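Local atomic coordinates of putative aminooxidase (Propionibacterium acnes, PDB entry 2BA9), a protein that isomerises polyunsaturated fatty acids, producing conjugated linoleic acid, and carries a bound flavin-adenine dinucleotide. Residues 402-405 with 410-413; 129-134 with 415-420; 166-171 with 182-187. All coordinates share one frame; numbering follows the deposited sequence.

Contact 1. Residues 402-405 with 410-413; sequences IMSF and EVCH. With NA (sodium ion), chain B; FAD (flavin-adenine dinucleotide), chain D.
The loop of residues 402-405, leaving a short 3-10 turn, runs past the first part of helix 408-423, with the CA of Phe405 5.9 Å from the CA of Glu410 and Ser404 facing Val411 at a similar spacing. What crosses between them is van der Waals contact. The CB of Phe405 rests against the CG of Glu410 at 4.0 Å, at the root of the phenylalanine side chain; with CG anti to the backbone N (chi1 180°), the ring itself leads off toward Tyr170 and Tyr184. Both methyls of Val411 lie against O2P of the flavin-adenine dinucleotide, CG1 at 3.6 Å; CG1 also touches the carbonyl O of Phe405 at 3.3 Å, and CG2 lies near O5'. Ser404 OG lies over this valine too, 3.7 Å from its CG1, and gives a weak hydrogen bond to Gly400 O. The glutamate chain bends at chi2 (-66°), which carries its carboxylate away from the loop to a sodium ion. OE2 binds the metal at 2.3 Å; OE1 accepts hydrogen bonds from Asn131 ND2 and from a metal-bound water, which ties both oxygens into the site. The sodium site is a feature of this structure, whereas the valine packed on a dinucleotide phosphate is in keeping with the FAD-binding region of the flavin amine oxidoreductase family.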
loop_
_atom_site.group_PDB
_atom_site.type_symbol
_atom_site.label_atom_id
_atom_site.label_comp_id
_atom_site.label_asym_id
_atom_site.label_seq_id
_atom_site.Cartn_x
_atom_site.Cartn_y
_atom_site.Cartn_z
ATOM N N ILE A 402 -2.225 -7.405 3.727
ATOM C CA ILE A 402 -1.775 -8.021 4.984
ATOM C C ILE A 402 -0.714 -9.111 4.783
ATOM O O ILE A 402 0.179 -9.216 5.605
ATOM C CB ILE A 402 -2.964 -8.579 5.830
ATOM C CG1 ILE A 402 -2.530 -8.935 7.267
ATOM C CG2 ILE A 402 -3.588 -9.808 5.134
ATOM C CD1 ILE A 402 -1.701 -7.899 7.991
ATOM N N MET A 403 -0.779 -9.860 3.676
ATOM C CA MET A 403 0.127 -11.012 3.426
ATOM C C MET A 403 1.453 -10.658 2.741
ATOM O O MET A 403 2.350 -11.509 2.610
ATOM C CB MET A 403 -0.568 -12.091 2.576
ATOM C CG MET A 403 -1.836 -12.678 3.179
ATOM S SD MET A 403 -1.719 -13.164 4.925
ATOM C CE MET A 403 -0.395 -14.372 4.847
ATOM N N SER A 404 1.558 -9.409 2.301
ATOM C CA SER A 404 2.713 -8.926 1.561
ATOM C C SER A 404 3.091 -7.546 2.099
ATOM O O SER A 404 3.789 -7.433 3.105
ATOM C CB SER A 404 2.413 -8.892 0.049
ATOM O OG SER A 404 1.256 -8.108 -0.260
ATOM N N PHE A 405 2.616 -6.500 1.436
ATOM C CA PHE A 405 2.861 -5.140 1.878
ATOM C C PHE A 405 1.830 -4.253 1.221
ATOM O O PHE A 405 1.283 -4.615 0.176
ATOM C CB PHE A 405 4.277 -4.702 1.497
ATOM C CG PHE A 405 4.596 -3.313 1.912
ATOM C CD1 PHE A 405 4.895 -3.028 3.238
ATOM C CD2 PHE A 405 4.568 -2.276 0.987
ATOM C CE1 PHE A 405 5.177 -1.726 3.633
ATOM C CE2 PHE A 405 4.837 -0.972 1.378
ATOM C CZ PHE A 405 5.155 -0.699 2.698
ATOM N N GLU A 410 3.484 -5.181 -4.812
ATOM C CA GLU A 410 3.687 -6.250 -3.839
ATOM C C GLU A 410 2.479 -7.161 -3.782
ATOM O O GLU A 410 2.636 -8.390 -3.775
ATOM C CB GLU A 410 4.018 -5.701 -2.448
ATOM C CG GLU A 410 5.412 -5.068 -2.336
ATOM C CD GLU A 410 6.568 -6.068 -2.500
ATOM O OE1 GLU A 410 6.512 -7.171 -1.924
ATOM O OE2 GLU A 410 7.557 -5.737 -3.198
ATOM N N VAL A 411 1.282 -6.574 -3.756
ATOM C CA VAL A 411 0.053 -7.358 -3.703
ATOM C C VAL A 411 -0.198 -8.145 -4.998
ATOM O O VAL A 411 -0.634 -9.291 -4.942
ATOM C CB VAL A 411 -1.203 -6.512 -3.339
ATOM C CG1 VAL A 411 -0.971 -5.713 -2.031
ATOM C CG2 VAL A 411 -1.614 -5.622 -4.473
ATOM N N CYS A 412 0.071 -7.532 -6.148
ATOM C CA CYS A 412 -0.124 -8.201 -7.432
ATOM C C CYS A 412 0.873 -9.358 -7.570
ATOM O O CYS A 412 0.499 -10.454 -7.974
ATOM C CB CYS A 412 0.035 -7.221 -8.595
ATOM S SG CYS A 412 -1.268 -5.958 -8.701
ATOM N N HIS A 413 2.134 -9.093 -7.225
ATOM C CA HIS A 413 3.203 -10.118 -7.190
ATOM C C HIS A 413 2.841 -11.291 -6.254
ATOM O O HIS A 413 3.033 -12.476 -6.589
ATOM C CB HIS A 413 4.518 -9.441 -6.773
ATOM C CG HIS A 413 5.738 -10.304 -6.894
ATOM N ND1 HIS A 413 6.977 -9.889 -6.454
ATOM C CD2 HIS A 413 5.910 -11.560 -7.366
ATOM C CE1 HIS A 413 7.862 -10.843 -6.671
ATOM N NE2 HIS A 413 7.241 -11.866 -7.227
HETATM NA NA NA B . 9.868 -6.022 -3.121
HETATM P PA FAD D . -7.198 -2.229 -2.096
HETATM O O1A FAD D . -6.458 -1.378 -3.086
HETATM O O2A FAD D . -7.624 -1.560 -0.806
HETATM O O5B FAD D . -8.538 -2.767 -2.789
HETATM C C5B FAD D . -9.352 -3.638 -2.040
HETATM C C4B FAD D . -10.673 -3.851 -2.748
HETATM O O4B FAD D . -11.454 -4.756 -1.994
HETATM C C3B FAD D . -11.455 -2.545 -2.906
HETATM O O3B FAD D . -11.817 -2.362 -4.256
HETATM C C2B FAD D . -12.637 -2.724 -1.984
HETATM O O2B FAD D . -13.778 -1.964 -2.383
HETATM C C1B FAD D . -12.771 -4.257 -1.950
HETATM N N9A FAD D . -13.498 -4.682 -0.741
HETATM C C8A FAD D . -13.207 -4.364 0.569
HETATM N N7A FAD D . -14.142 -4.939 1.377
HETATM C C5A FAD D . -15.023 -5.622 0.595
HETATM C C6A FAD D . -16.179 -6.379 0.875
HETATM N N6A FAD D . -16.374 -6.854 2.148
HETATM N N1A FAD D . -16.854 -6.984 -0.179
HETATM C C2A FAD D . -16.448 -6.803 -1.494
HETATM N N3A FAD D . -15.311 -6.050 -1.757
HETATM C C4A FAD D . -14.624 -5.456 -0.742
HETATM N N1 FAD D . 1.137 1.797 -3.826
HETATM C C2 FAD D . 2.315 1.780 -4.544
HETATM O O2 FAD D . 2.706 0.731 -5.056
HETATM N N3 FAD D . 3.064 2.934 -4.661
HETATM C C4 FAD D . 2.624 4.109 -4.089
HETATM O O4 FAD D . 3.312 5.132 -4.229
HETATM C C4X FAD D . 1.423 4.132 -3.372
HETATM N N5 FAD D . 0.961 5.287 -2.764
HETATM C C5X FAD D . -0.297 5.358 -2.197
HETATM C C6 FAD D . -0.793 6.569 -1.721
HETATM C C7 FAD D . -2.078 6.632 -1.186
HETATM C C7M FAD D . -2.586 7.959 -0.698
HETATM C C8 FAD D . -2.858 5.481 -1.118
HETATM C C8M FAD D . -4.245 5.495 -0.549
HETATM C C9 FAD D . -2.351 4.274 -1.591
HETATM C C9A FAD D . -1.065 4.193 -2.126
HETATM N N10 FAD D . -0.524 2.980 -2.591
HETATM C C10 FAD D . 0.675 2.963 -3.266
HETATM C "C1'" FAD D . -1.031 1.671 -2.086
HETATM C "C2'" FAD D . -1.853 0.934 -3.135
HETATM O "O2'" FAD D . -2.826 1.778 -3.742
HETATM C "C3'" FAD D . -2.508 -0.255 -2.449
HETATM O "O3'" FAD D . -1.514 -0.993 -1.733
HETATM C "C4'" FAD D . -3.226 -1.138 -3.456
HETATM O "O4'" FAD D . -4.386 -0.496 -3.971
HETATM C "C5'" FAD D . -3.566 -2.459 -2.782
HETATM O "O5'" FAD D . -4.484 -3.174 -3.560
HETATM P P FAD D . -5.430 -4.295 -2.870
HETATM O O1P FAD D . -6.379 -4.888 -3.895
HETATM O O2P FAD D . -4.546 -5.320 -2.251
HETATM O O3P FAD D . -6.310 -3.527 -1.768
HETATM O O HOH W 1 9.159 -8.022 -1.976
HETATM O O HOH W 2 10.350 -3.761 -3.483
HETATM O O HOH W 3 11.904 -6.286 -2.573
#

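Contact 2. Residues 129-134 with 415-420; sequences DANGHY and SKDLVT
Asp417 extends its carboxylate from helix 408-423 toward Asn131 and Tyr134, its OD2 standing 3.9 Å from the Tyr134 OH and 4.1 Å from the Asn131 OD1. A single water bridges all three. It donates to Asp417 OD2 at 2.7 Å and to Asn131 OD1 at 2.8 Å, and accepts from the Tyr134 hydroxyl at 2.6 Å, so three side chains share one solvent molecule. The water sits at the edge of the tyrosine ring, in its plane, and that ring stands almost square to the carboxylate (84° between planes). Tyr134 CG lies between its own backbone N and carbonyl carbon (chi1 47°), a rotamer that directs the ring toward the helix; Arg421 makes a cation-pi contact with it. The amide of Asn131 is divided between two sites: OD1 takes the water, whereas ND2 has Glu410 as its partner, probably a second-shell role at the sodium ion. The contact is a water-mediated junction joining the loop between helices 106-122 and 145-151 to the C-terminal helix.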
loop_
_atom_site.group_PDB
_atom_site.type_symbol
_atom_site.label_atom_id
_atom_site.label_comp_id
_atom_site.label_asym_id
_atom_site.label_seq_id
_atom_site.Cartn_x
_atom_site.Cartn_y
_atom_site.Cartn_z
ATOM N N ASP A 129 14.276 -9.408 0.998
ATOM C CA ASP A 129 13.514 -8.712 -0.038
ATOM C C ASP A 129 12.500 -9.565 -0.779
ATOM O O ASP A 129 11.795 -9.054 -1.638
ATOM C CB ASP A 129 14.444 -8.012 -1.030
ATOM C CG ASP A 129 15.448 -8.945 -1.682
ATOM O OD1 ASP A 129 15.633 -10.084 -1.210
ATOM O OD2 ASP A 129 16.073 -8.511 -2.666
ATOM N N ALA A 130 12.403 -10.846 -0.432
ATOM C CA ALA A 130 11.390 -11.723 -1.017
ATOM C C ALA A 130 9.953 -11.182 -0.756
ATOM O O ALA A 130 9.644 -10.608 0.311
ATOM C CB ALA A 130 11.547 -13.154 -0.486
ATOM N N ASN A 131 9.096 -11.341 -1.757
ATOM C CA ASN A 131 7.704 -10.960 -1.638
ATOM C C ASN A 131 7.021 -11.884 -0.625
ATOM O O ASN A 131 7.323 -13.075 -0.552
ATOM C CB ASN A 131 7.033 -11.026 -3.018
ATOM C CG ASN A 131 5.551 -10.752 -2.969
ATOM O OD1 ASN A 131 4.760 -11.684 -2.938
ATOM N ND2 ASN A 131 5.165 -9.472 -2.954
ATOM N N GLY A 132 6.133 -11.321 0.183
ATOM C CA GLY A 132 5.442 -12.091 1.219
ATOM C C GLY A 132 6.361 -12.407 2.387
ATOM O O GLY A 132 7.521 -11.980 2.396
ATOM N N HIS A 133 5.834 -13.137 3.368
ATOM C CA HIS A 133 6.550 -13.424 4.615
ATOM C C HIS A 133 6.628 -14.926 4.940
ATOM O O HIS A 133 7.108 -15.311 6.016
ATOM C CB HIS A 133 5.893 -12.660 5.786
ATOM C CG HIS A 133 5.773 -11.179 5.557
ATOM N ND1 HIS A 133 6.518 -10.251 6.253
ATOM C CD2 HIS A 133 4.985 -10.470 4.718
ATOM C CE1 HIS A 133 6.199 -9.036 5.850
ATOM N NE2 HIS A 133 5.275 -9.140 4.910
ATOM N N TYR A 134 6.186 -15.763 3.995
ATOM C CA TYR A 134 6.140 -17.226 4.158
ATOM C C TYR A 134 7.548 -17.829 4.223
ATOM O O TYR A 134 7.748 -18.902 4.813
ATOM C CB TYR A 134 5.282 -17.899 3.049
ATOM C CG TYR A 134 5.554 -17.434 1.627
ATOM C CD1 TYR A 134 6.556 -18.013 0.891
ATOM C CD2 TYR A 134 4.811 -16.403 1.033
ATOM C CE1 TYR A 134 6.833 -17.609 -0.389
ATOM C CE2 TYR A 134 5.081 -15.979 -0.270
ATOM C CZ TYR A 134 6.101 -16.594 -0.970
ATOM O OH TYR A 134 6.433 -16.235 -2.245
ATOM N N SER A 415 -0.310 -12.112 -5.452
ATOM C CA SER A 415 -1.413 -12.812 -6.144
ATOM C C SER A 415 -0.903 -13.787 -7.242
ATOM O O SER A 415 -1.287 -14.963 -7.278
ATOM C CB SER A 415 -2.434 -11.814 -6.717
ATOM O OG SER A 415 -3.400 -11.426 -5.732
ATOM N N LYS A 416 -0.026 -13.288 -8.110
ATOM C CA LYS A 416 0.696 -14.113 -9.109
ATOM C C LYS A 416 1.281 -15.383 -8.489
ATOM O O LYS A 416 1.058 -16.500 -8.979
ATOM C CB LYS A 416 1.831 -13.277 -9.732
ATOM C CG LYS A 416 2.721 -13.965 -10.768
ATOM C CD LYS A 416 3.899 -13.057 -11.118
ATOM C CE LYS A 416 4.679 -13.526 -12.337
ATOM N NZ LYS A 416 5.493 -14.718 -12.043
ATOM N N ASP A 417 2.048 -15.207 -7.421
ATOM C CA ASP A 417 2.743 -16.323 -6.778
ATOM C C ASP A 417 1.764 -17.276 -6.080
ATOM O O ASP A 417 2.023 -18.463 -6.010
ATOM C CB ASP A 417 3.775 -15.811 -5.764
ATOM C CG ASP A 417 5.036 -15.255 -6.417
ATOM O OD1 ASP A 417 5.305 -15.542 -7.607
ATOM O OD2 ASP A 417 5.781 -14.537 -5.727
ATOM N N LEU A 418 0.641 -16.755 -5.578
ATOM C CA LEU A 418 -0.382 -17.598 -4.943
ATOM C C LEU A 418 -0.860 -18.702 -5.886
ATOM O O LEU A 418 -1.093 -19.830 -5.461
ATOM C CB LEU A 418 -1.581 -16.770 -4.478
ATOM C CG LEU A 418 -2.575 -17.478 -3.543
ATOM C CD1 LEU A 418 -2.068 -17.491 -2.092
ATOM C CD2 LEU A 418 -3.953 -16.811 -3.637
ATOM N N VAL A 419 -1.015 -18.349 -7.156
ATOM C CA VAL A 419 -1.469 -19.284 -8.176
ATOM C C VAL A 419 -0.391 -20.337 -8.388
ATOM O O VAL A 419 -0.682 -21.530 -8.469
ATOM C CB VAL A 419 -1.749 -18.576 -9.520
ATOM C CG1 VAL A 419 -2.179 -19.595 -10.575
ATOM C CG2 VAL A 419 -2.800 -17.467 -9.356
ATOM N N THR A 420 0.858 -19.882 -8.456
ATOM C CA THR A 420 2.011 -20.777 -8.531
ATOM C C THR A 420 2.116 -21.671 -7.304
ATOM O O THR A 420 2.336 -22.865 -7.429
ATOM C CB THR A 420 3.340 -20.007 -8.666
ATOM O OG1 THR A 420 3.237 -19.038 -9.719
ATOM C CG2 THR A 420 4.480 -20.974 -8.967
HETATM O O HOH W 4 4.824 -14.475 -3.217
#

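Contact 3. Residues 166-171 with 182-187; sequences TAFGYG and LKYLDF. With NA (sodium ion), chain B; FAD (flavin-adenine dinucleotide), chain D.
Two tyrosine rings meet here as an oblique aromatic pair: Tyr170 and Tyr184 have planes 59° apart and centroids separated by 5.2 Å. They touch through one corner each, CE2 to CE2 at 3.4 Å. Tyr184 gets there with CG anti to its backbone N (chi1 160°), which throws the ring out from the end of its helix; the CG of Leu185 covers one face of that ring, over its centre. Tyr184 OH lies over a face of Phe168, 4.0 Å from its CD2, and is hydrogen-bonded to Pro164 O, so the polar end of this buried ring has a partner. Tyr170 OH likewise pairs with Gly406 O while lying 3.9 Å from C10 of the flavin. Phe168 presents its edge to the same cofactor, with CE2 3.5 Å from flavin O4 and the oxygen in the plane of the ring. Phe168 and Tyr170 therefore line the isoalloxazine pocket, and Tyr184 packs behind them. The 166-171 turn is closed by Thr166 OG1, which donates to Gly171 O at 2.6 Å.

Residues 182-187 meet the sodium ion through one carbonyl and two bridging waters. Lys183 O binds the metal at 2.5 Å, as does Glu410 OE2 from helix 408-423, and two of the metal's waters donate to Tyr184 O and Asp186 OD2. Leu185, at the centre of an inverse gamma turn, and Asp186, the N-cap of helix 187-195, separate that helix from helix 178-184. The short helix 166-170 is backed by strand 310-315 through Thr166 and Ala167, while Tyr184 and Leu185 pack on Phe193 of helix 187-195.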
loop_
_atom_site.group_PDB
_atom_site.type_symbol
_atom_site.label_atom_id
_atom_site.label_comp_id
_atom_site.label_asym_id
_atom_site.label_seq_id
_atom_site.Cartn_x
_atom_site.Cartn_y
_atom_site.Cartn_z
ATOM N N THR A 166 7.158 6.849 5.793
ATOM C CA THR A 166 6.238 7.455 6.748
ATOM C C THR A 166 5.298 8.474 6.086
ATOM O O THR A 166 4.093 8.467 6.334
ATOM C CB THR A 166 7.005 8.101 7.914
ATOM O OG1 THR A 166 7.763 7.088 8.595
ATOM C CG2 THR A 166 6.056 8.776 8.901
ATOM N N ALA A 167 5.857 9.337 5.250
ATOM C CA ALA A 167 5.084 10.317 4.472
ATOM C C ALA A 167 4.050 9.654 3.554
ATOM O O ALA A 167 2.958 10.200 3.340
ATOM C CB ALA A 167 6.033 11.194 3.651
ATOM N N PHE A 168 4.410 8.483 3.018
ATOM C CA PHE A 168 3.517 7.660 2.168
ATOM C C PHE A 168 2.534 6.854 3.020
ATOM O O PHE A 168 1.832 5.981 2.511
ATOM C CB PHE A 168 4.312 6.696 1.266
ATOM C CG PHE A 168 4.922 7.341 0.041
ATOM C CD1 PHE A 168 5.757 8.433 0.156
ATOM C CD2 PHE A 168 4.694 6.808 -1.221
ATOM C CE1 PHE A 168 6.333 9.018 -0.966
ATOM C CE2 PHE A 168 5.279 7.362 -2.348
ATOM C CZ PHE A 168 6.111 8.477 -2.219
ATOM N N GLY A 169 2.494 7.142 4.316
ATOM C CA GLY A 169 1.397 6.729 5.159
ATOM C C GLY A 169 1.582 5.387 5.810
ATOM O O GLY A 169 0.669 4.874 6.456
ATOM N N TYR A 170 2.782 4.850 5.680
ATOM C CA TYR A 170 3.090 3.522 6.179
ATOM C C TYR A 170 3.431 3.495 7.664
ATOM O O TYR A 170 3.631 2.429 8.232
ATOM C CB TYR A 170 4.224 2.917 5.352
ATOM C CG TYR A 170 3.850 2.685 3.901
ATOM C CD1 TYR A 170 2.805 1.810 3.571
ATOM C CD2 TYR A 170 4.534 3.318 2.863
ATOM C CE1 TYR A 170 2.445 1.573 2.248
ATOM C CE2 TYR A 170 4.188 3.086 1.514
ATOM C CZ TYR A 170 3.130 2.210 1.219
ATOM O OH TYR A 170 2.755 1.953 -0.090
ATOM N N GLY A 171 3.491 4.650 8.307
ATOM C CA GLY A 171 3.694 4.678 9.748
ATOM C C GLY A 171 5.128 4.933 10.125
ATOM O O GLY A 171 5.916 5.376 9.304
ATOM N N LEU A 182 11.695 -3.069 4.366
ATOM C CA LEU A 182 12.736 -3.530 3.461
ATOM C C LEU A 182 12.229 -4.424 2.310
ATOM O O LEU A 182 12.947 -4.632 1.322
ATOM C CB LEU A 182 13.858 -4.191 4.268
ATOM C CG LEU A 182 14.629 -3.173 5.134
ATOM C CD1 LEU A 182 15.470 -3.840 6.218
ATOM C CD2 LEU A 182 15.504 -2.280 4.237
ATOM N N LYS A 183 10.996 -4.918 2.428
ATOM C CA LYS A 183 10.302 -5.594 1.321
ATOM C C LYS A 183 9.747 -4.593 0.304
ATOM O O LYS A 183 9.709 -4.887 -0.891
ATOM C CB LYS A 183 9.193 -6.532 1.839
ATOM C CG LYS A 183 9.756 -7.818 2.446
ATOM C CD LYS A 183 8.690 -8.783 2.959
ATOM C CE LYS A 183 9.333 -9.920 3.731
ATOM N NZ LYS A 183 10.339 -10.703 2.923
ATOM N N TYR A 184 9.322 -3.423 0.774
ATOM C CA TYR A 184 8.987 -2.283 -0.088
ATOM C C TYR A 184 10.254 -1.536 -0.503
ATOM O O TYR A 184 10.685 -1.599 -1.672
ATOM C CB TYR A 184 7.990 -1.362 0.641
ATOM C CG TYR A 184 7.881 0.075 0.157
ATOM C CD1 TYR A 184 8.059 0.411 -1.185
ATOM C CD2 TYR A 184 7.564 1.097 1.051
ATOM C CE1 TYR A 184 7.971 1.710 -1.604
ATOM C CE2 TYR A 184 7.451 2.404 0.634
ATOM C CZ TYR A 184 7.649 2.710 -0.697
ATOM O OH TYR A 184 7.548 4.008 -1.141
ATOM N N LEU A 185 10.872 -0.849 0.447
ATOM C CA LEU A 185 12.116 -0.134 0.171
ATOM C C LEU A 185 13.301 -1.065 0.345
ATOM O O LEU A 185 14.101 -0.926 1.270
ATOM C CB LEU A 185 12.249 1.108 1.048
ATOM C CG LEU A 185 11.291 2.262 0.726
ATOM C CD1 LEU A 185 11.275 3.256 1.871
ATOM C CD2 LEU A 185 11.665 2.968 -0.567
ATOM N N ASP A 186 13.411 -2.033 -0.554
ATOM C CA ASP A 186 14.623 -2.824 -0.630
ATOM C C ASP A 186 15.694 -1.914 -1.212
ATOM O O ASP A 186 15.392 -0.792 -1.659
ATOM C CB ASP A 186 14.445 -4.132 -1.418
ATOM C CG ASP A 186 13.998 -3.933 -2.857
ATOM O OD1 ASP A 186 13.761 -2.800 -3.312
ATOM O OD2 ASP A 186 13.854 -4.969 -3.543
ATOM N N PHE A 187 16.944 -2.334 -1.157
ATOM C CA PHE A 187 18.008 -1.384 -1.467
ATOM C C PHE A 187 17.847 -0.785 -2.877
ATOM O O PHE A 187 18.064 0.399 -3.077
ATOM C CB PHE A 187 19.389 -2.004 -1.287
ATOM C CG PHE A 187 20.491 -0.993 -1.268
ATOM C CD1 PHE A 187 20.823 -0.333 -0.091
ATOM C CD2 PHE A 187 21.171 -0.674 -2.433
ATOM C CE1 PHE A 187 21.831 0.619 -0.074
ATOM C CE2 PHE A 187 22.181 0.261 -2.424
ATOM C CZ PHE A 187 22.505 0.921 -1.246
HETATM NA NA NA B . 9.868 -6.022 -3.121
HETATM P PA FAD D . -7.198 -2.229 -2.096
HETATM O O1A FAD D . -6.458 -1.378 -3.086
HETATM O O2A FAD D . -7.624 -1.560 -0.806
HETATM O O5B FAD D . -8.538 -2.767 -2.789
HETATM C C5B FAD D . -9.352 -3.638 -2.040
HETATM C C4B FAD D . -10.673 -3.851 -2.748
HETATM O O4B FAD D . -11.454 -4.756 -1.994
HETATM C C3B FAD D . -11.455 -2.545 -2.906
HETATM O O3B FAD D . -11.817 -2.362 -4.256
HETATM C C2B FAD D . -12.637 -2.724 -1.984
HETATM O O2B FAD D . -13.778 -1.964 -2.383
HETATM C C1B FAD D . -12.771 -4.257 -1.950
HETATM N N9A FAD D . -13.498 -4.682 -0.741
HETATM C C8A FAD D . -13.207 -4.364 0.569
HETATM N N7A FAD D . -14.142 -4.939 1.377
HETATM C C5A FAD D . -15.023 -5.622 0.595
HETATM C C6A FAD D . -16.179 -6.379 0.875
HETATM N N6A FAD D . -16.374 -6.854 2.148
HETATM N N1A FAD D . -16.854 -6.984 -0.179
HETATM C C2A FAD D . -16.448 -6.803 -1.494
HETATM N N3A FAD D . -15.311 -6.050 -1.757
HETATM C C4A FAD D . -14.624 -5.456 -0.742
HETATM N N1 FAD D . 1.137 1.797 -3.826
HETATM C C2 FAD D . 2.315 1.780 -4.544
HETATM O O2 FAD D . 2.706 0.731 -5.056
HETATM N N3 FAD D . 3.064 2.934 -4.661
HETATM C C4 FAD D . 2.624 4.109 -4.089
HETATM O O4 FAD D . 3.312 5.132 -4.229
HETATM C C4X FAD D . 1.423 4.132 -3.372
HETATM N N5 FAD D . 0.961 5.287 -2.764
HETATM C C5X FAD D . -0.297 5.358 -2.197
HETATM C C6 FAD D . -0.793 6.569 -1.721
HETATM C C7 FAD D . -2.078 6.632 -1.186
HETATM C C7M FAD D . -2.586 7.959 -0.698
HETATM C C8 FAD D . -2.858 5.481 -1.118
HETATM C C8M FAD D . -4.245 5.495 -0.549
HETATM C C9 FAD D . -2.351 4.274 -1.591
HETATM C C9A FAD D . -1.065 4.193 -2.126
HETATM N N10 FAD D . -0.524 2.980 -2.591
HETATM C C10 FAD D . 0.675 2.963 -3.266
HETATM C "C1'" FAD D . -1.031 1.671 -2.086
HETATM C "C2'" FAD D . -1.853 0.934 -3.135
HETATM O "O2'" FAD D . -2.826 1.778 -3.742
HETATM C "C3'" FAD D . -2.508 -0.255 -2.449
HETATM O "O3'" FAD D . -1.514 -0.993 -1.733
HETATM C "C4'" FAD D . -3.226 -1.138 -3.456
HETATM O "O4'" FAD D . -4.386 -0.496 -3.971
HETATM C "C5'" FAD D . -3.566 -2.459 -2.782
HETATM O "O5'" FAD D . -4.484 -3.174 -3.560
HETATM P P FAD D . -5.430 -4.295 -2.870
HETATM O O1P FAD D . -6.379 -4.888 -3.895
HETATM O O2P FAD D . -4.546 -5.320 -2.251
HETATM O O3P FAD D . -6.310 -3.527 -1.768
HETATM O O HOH W 2 10.350 -3.761 -3.483
HETATM O O HOH W 3 11.904 -6.286 -2.573
HETATM O O HOH W 1 9.159 -8.022 -1.976
#

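How the contacts relate
Contacts 1 and 3 are buried and both border the flavin, contact 1 at a phosphate and contact 3 at the ring system; contact 2 lies farther from the centre of the chain, is only partly buried and relies on water. The sodium ion and its three waters join contacts 1 and 3. Helix 408-423 serves contacts 1 and 2, whose loops are also linked by a probable hydrogen bond from His133 NE2 to Ser404 O. Lys183 NZ reaches Ala130 O, bringing contact 3 to the loop of contact 2. The chemistry differs accordingly: mixed van der Waals contact beside a phosphate and a metal ion in contact 1, a water bridge in contact 2, aromatic packing in contact 3.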